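Long-range contacts in DNA repair protein RAD7 (Saccharomyces cerevisiae, PDB 5ZB2), which takes part in global genome nucleotide excision repair as a component of the GGR complex with Rad16 and Abf1, and binds Elc1: residues T103-Q108 with K129-D134; R154-H159 with G179-S184. All coordinates share one frame; numbering follows the deposited sequence.

Contact 1: T103-Q108 with K129-D134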
# COMPACT_ATOMS: atom_id res chain seq x y z
N THR A 103 -3.77 13.42 17.36
CA THR A 103 -2.81 13.59 18.44
C THR A 103 -2.73 12.39 19.36
O THR A 103 -1.69 12.16 19.98
CB THR A 103 -3.16 14.83 19.28
OG1 THR A 103 -4.44 14.63 19.91
CG2 THR A 103 -3.22 16.06 18.41
N GLU A 104 -3.80 11.61 19.47
CA GLU A 104 -3.85 10.42 20.31
C GLU A 104 -4.45 9.29 19.51
O GLU A 104 -5.52 9.45 18.90
CB GLU A 104 -4.67 10.67 21.58
CG GLU A 104 -4.26 11.93 22.33
CD GLU A 104 -4.95 12.07 23.67
OE1 GLU A 104 -5.83 11.23 23.99
OE2 GLU A 104 -4.61 13.01 24.41
N LEU A 105 -3.77 8.14 19.50
CA LEU A 105 -4.21 6.99 18.73
C LEU A 105 -4.01 5.73 19.56
O LEU A 105 -2.93 5.51 20.11
CB LEU A 105 -3.45 6.88 17.41
CG LEU A 105 -3.86 5.73 16.48
CD1 LEU A 105 -5.29 5.89 16.00
CD2 LEU A 105 -2.90 5.65 15.31
N SER A 106 -5.06 4.92 19.65
CA SER A 106 -5.01 3.65 20.35
C SER A 106 -5.40 2.54 19.38
O SER A 106 -6.52 2.54 18.86
CB SER A 106 -5.94 3.65 21.57
OG SER A 106 -5.94 2.39 22.20
N LEU A 107 -4.48 1.61 19.15
CA LEU A 107 -4.68 0.49 18.23
C LEU A 107 -4.59 -0.80 19.06
O LEU A 107 -3.49 -1.26 19.38
CB LEU A 107 -3.64 0.50 17.11
CG LEU A 107 -3.56 1.78 16.28
CD1 LEU A 107 -2.44 1.72 15.24
CD2 LEU A 107 -4.90 2.06 15.60
N GLN A 108 -5.74 -1.36 19.39
CA GLN A 108 -5.82 -2.55 20.23
C GLN A 108 -6.02 -3.78 19.34
O GLN A 108 -6.88 -3.77 18.45
CB GLN A 108 -6.95 -2.43 21.24
CG GLN A 108 -6.89 -1.16 22.11
CD GLN A 108 -5.70 -1.14 23.05
OE1 GLN A 108 -5.52 -2.04 23.87
NE2 GLN A 108 -4.88 -0.11 22.94
N LYS A 129 1.10 12.62 19.66
CA LYS A 129 1.82 12.65 20.93
C LYS A 129 1.49 11.47 21.84
O LYS A 129 2.17 11.30 22.85
CB LYS A 129 1.53 13.96 21.68
CG LYS A 129 0.07 14.13 22.06
CD LYS A 129 -0.20 15.50 22.67
CE LYS A 129 -1.66 15.65 23.05
NZ LYS A 129 -1.95 16.95 23.71
N SER A 130 0.48 10.66 21.51
CA SER A 130 0.07 9.54 22.33
C SER A 130 -0.23 8.33 21.45
O SER A 130 -1.03 8.43 20.52
CB SER A 130 -1.17 9.89 23.16
OG SER A 130 -1.75 8.74 23.74
N LEU A 131 0.41 7.20 21.75
CA LEU A 131 0.20 5.97 21.00
C LEU A 131 0.04 4.81 21.97
O LEU A 131 0.92 4.58 22.81
CB LEU A 131 1.35 5.70 20.03
CG LEU A 131 1.15 4.57 19.01
CD1 LEU A 131 -0.03 4.85 18.09
CD2 LEU A 131 2.41 4.34 18.19
N ASN A 132 -1.06 4.07 21.84
CA ASN A 132 -1.35 2.88 22.63
C ASN A 132 -1.50 1.70 21.68
O ASN A 132 -2.38 1.71 20.81
CB ASN A 132 -2.61 3.08 23.47
CG ASN A 132 -2.86 1.94 24.45
OD1 ASN A 132 -2.50 0.79 24.21
ND2 ASN A 132 -3.49 2.27 25.58
N LEU A 133 -0.65 0.69 21.84
CA LEU A 133 -0.64 -0.48 20.97
C LEU A 133 -0.76 -1.75 21.81
O LEU A 133 0.01 -1.93 22.76
CB LEU A 133 0.63 -0.54 20.12
CG LEU A 133 0.96 0.67 19.24
CD1 LEU A 133 2.31 0.46 18.56
CD2 LEU A 133 -0.12 0.93 18.21
N ASP A 134 -1.69 -2.61 21.43
CA ASP A 134 -1.90 -3.88 22.11
C ASP A 134 -1.79 -5.02 21.10
O ASP A 134 -2.68 -5.21 20.27
CB ASP A 134 -3.27 -3.91 22.79
CG ASP A 134 -3.55 -5.21 23.51
OD1 ASP A 134 -2.59 -5.99 23.71
OD2 ASP A 134 -4.72 -5.46 23.87
O HOH W 1 -2.97 6.67 22.76
O HOH W 2 -6.97 -4.02 24.95

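Contact 2: R154-H159 with G179-S184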
# COMPACT_ATOMS: atom_id res chain seq x y z
N ARG A 154 8.65 14.10 21.00
CA ARG A 154 7.24 14.27 20.67
C ARG A 154 6.32 13.35 21.46
O ARG A 154 5.16 13.70 21.67
CB ARG A 154 7.01 14.00 19.18
CG ARG A 154 7.85 14.85 18.23
CD ARG A 154 7.92 14.20 16.85
NE ARG A 154 6.61 13.80 16.35
CZ ARG A 154 6.40 12.96 15.34
NH1 ARG A 154 7.43 12.41 14.71
NH2 ARG A 154 5.16 12.66 14.97
N LEU A 155 6.81 12.20 21.90
CA LEU A 155 5.97 11.16 22.49
C LEU A 155 5.78 11.45 23.97
O LEU A 155 6.72 11.34 24.76
CB LEU A 155 6.60 9.79 22.26
CG LEU A 155 5.73 8.57 22.54
CD1 LEU A 155 4.50 8.56 21.65
CD2 LEU A 155 6.56 7.31 22.32
N GLU A 156 4.55 11.82 24.35
CA GLU A 156 4.21 12.07 25.75
C GLU A 156 3.52 10.89 26.42
O GLU A 156 3.51 10.82 27.65
CB GLU A 156 3.30 13.30 25.86
CG GLU A 156 3.95 14.59 25.36
CD GLU A 156 2.95 15.72 25.20
OE1 GLU A 156 3.30 16.72 24.53
OE2 GLU A 156 1.83 15.62 25.73
N GLU A 157 2.95 9.97 25.64
CA GLU A 157 2.19 8.85 26.19
C GLU A 157 2.45 7.62 25.34
O GLU A 157 2.23 7.64 24.12
CB GLU A 157 0.69 9.18 26.23
CG GLU A 157 -0.17 8.07 26.79
CD GLU A 157 -1.57 8.54 27.13
OE1 GLU A 157 -2.25 9.10 26.23
OE2 GLU A 157 -1.99 8.37 28.29
N PHE A 158 2.92 6.54 25.97
CA PHE A 158 3.20 5.30 25.26
C PHE A 158 2.78 4.13 26.13
O PHE A 158 3.27 3.98 27.26
CB PHE A 158 4.68 5.19 24.89
CG PHE A 158 5.00 4.00 24.03
CD1 PHE A 158 4.59 3.95 22.71
CD2 PHE A 158 5.72 2.93 24.54
CE1 PHE A 158 4.88 2.86 21.91
CE2 PHE A 158 6.01 1.83 23.75
CZ PHE A 158 5.59 1.80 22.43
N HIS A 159 1.85 3.32 25.61
CA HIS A 159 1.45 2.06 26.22
C HIS A 159 1.59 0.96 25.18
O HIS A 159 1.05 1.09 24.08
CB HIS A 159 -0.00 2.12 26.73
CG HIS A 159 -0.23 3.15 27.80
ND1 HIS A 159 -0.71 2.82 29.05
CD2 HIS A 159 -0.04 4.49 27.81
CE1 HIS A 159 -0.81 3.92 29.78
NE2 HIS A 159 -0.41 4.94 29.05
N GLY A 179 12.26 9.63 27.32
CA GLY A 179 12.09 9.61 28.76
C GLY A 179 11.57 10.90 29.37
O GLY A 179 10.52 10.91 30.01
N SER A 180 12.31 12.00 29.18
CA SER A 180 11.94 13.27 29.79
C SER A 180 10.63 13.83 29.24
O SER A 180 10.06 14.74 29.85
CB SER A 180 13.06 14.29 29.60
OG SER A 180 13.29 14.52 28.22
N THR A 181 10.15 13.31 28.11
CA THR A 181 8.90 13.77 27.52
C THR A 181 7.69 12.99 28.01
O THR A 181 6.57 13.52 27.95
CB THR A 181 8.99 13.68 25.99
OG1 THR A 181 10.16 14.35 25.54
CG2 THR A 181 7.77 14.32 25.33
N LEU A 182 7.89 11.77 28.49
CA LEU A 182 6.77 10.92 28.88
C LEU A 182 6.07 11.45 30.12
O LEU A 182 6.72 11.72 31.14
CB LEU A 182 7.25 9.49 29.13
CG LEU A 182 7.70 8.67 27.91
CD1 LEU A 182 8.36 7.39 28.38
CD2 LEU A 182 6.52 8.37 26.99
N VAL A 183 4.75 11.60 30.04
CA VAL A 183 3.91 11.82 31.21
C VAL A 183 2.98 10.64 31.46
O VAL A 183 2.25 10.65 32.46
CB VAL A 183 3.09 13.12 31.09
CG1 VAL A 183 4.01 14.33 31.15
CG2 VAL A 183 2.28 13.13 29.80
N SER A 184 3.00 9.62 30.60
CA SER A 184 2.14 8.45 30.74
C SER A 184 2.84 7.26 30.11
O SER A 184 3.31 7.35 28.97
CB SER A 184 0.78 8.70 30.09
OG SER A 184 0.03 7.50 30.00

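Contact 1: T103-Q108 with K129-D134
Two neighbouring parallel strands, 104-108 and 130-134, pair in exact register on the inner side of the Rad7 solenoid, joined through helix 115-124. Their axes run 4.7 Å apart, and backbone bonds stitch them from Thr-103 to Asp-134. The ladder starts with a shared acceptor, Thr-103 O, which takes both Lys-129 N and Ser-130 N; Leu-105 and Leu-107 then each donate to and accept from the partner strand.

Leu-105 and Leu-107 point to the helix side, lying alongside Leu-131 and Leu-133. CB of Leu-107 meets CD2 of Leu-133 at 3.7 Å, and branched leucines suit this buried layer, where Leu-131 and Leu-133 also reach Phe-147 and Trp-144, respectively, of helix 141-150.

The other face, partly exposed, suits side chains that can bond each other and water. Gln-108 bends at chi2 (-67°), which folds its amide back over the strands: NE2 bonds Asn-132 OD1 at 2.8 Å and also Ser-106 OG at 2.8 Å. The two amide planes stand 85° apart, with NE2 above the Asn-132 carbonyl plane rather than on a lone pair. One water bridges Gln-108 OE1 and Asp-134 OD2, another Leu-105 O and Ser-130 OG. Ser-130 also bonds Glu-157, and Asp-134 OD1 bonds Asn-162, extending the network to strand 157-161 and the loop just after it. Leucines turned to the helices and polar residues to the concave surface, on successive parallel strands, are characteristic of a leucine-rich repeat solenoid.

Contact 2: R154-H159 with G179-S184
Thr-181 to Ser-184 lie against Leu-155 to Phe-158 where one leucine-rich repeat leads into the next, the loop after helix 168-178 running into strand 184-188. Thr-181 turns its methyl to the first segment: CG2 rests 3.2 Å from Leu-155 O and also packs on CG of Glu-156, so a residue with a small apolar branch fits beside the backbone. Leu-182 starts away from the partner, yet its CD2 swings back to CB of Phe-158 at 4.2 Å. This places a leucine in the buried layer beside Phe-158, whose ring meets Phe-148 edge-to-face. Val-183 gives its N to Glu-156 O at 2.8 Å, in the carbonyl plane, while its CG2 lies against the same oxygen; Ser-184 N adds a weak bond there.

Ser-184 then begins the strand, pairing in parallel with Glu-157 and taking Phe-158 N on its O. Its small hydroxyl, anti to the backbone N (chi1 169°), reaches two polar partners at once. The extended Glu-157 side chain accepts the Ser-184 OG proton on OE2, while OE1 is held by Ser-130 OG. Were Glu-157 an alanine, the hydroxyls of Ser-184 and Ser-130 would probably each lose their carboxylate oxygen, Ser-184 keeping His-159 alone of its two partners here. The imidazole edge of His-159 supplies that other partner: NE2 donates to Ser-184 OG over 2.8 Å, with the oxygen only 8° out of the ring plane.

In the fold
The two contacts follow one another along the solenoid, and strands 130-134 and 157-161 are neighbours, so contact 1 hands directly on to contact 2. Both are partly buried, with leucines and Phe-158 on the helix side and polar groups on the opposite face. Contact 1 joins two full strands by a regular ladder; contact 2 catches the entry to a strand, where a loop carries much of the packing and fewer backbone bonds form. Their polar chemistry differs too: amides and waters dominate 103-108 with 129-134, whereas a carboxylate, a hydroxyl and an imidazole link 154-159 with 179-184. A probable backbone hydrogen bond, Leu-133 N to His-159 O at 2.8 Å, joins the two.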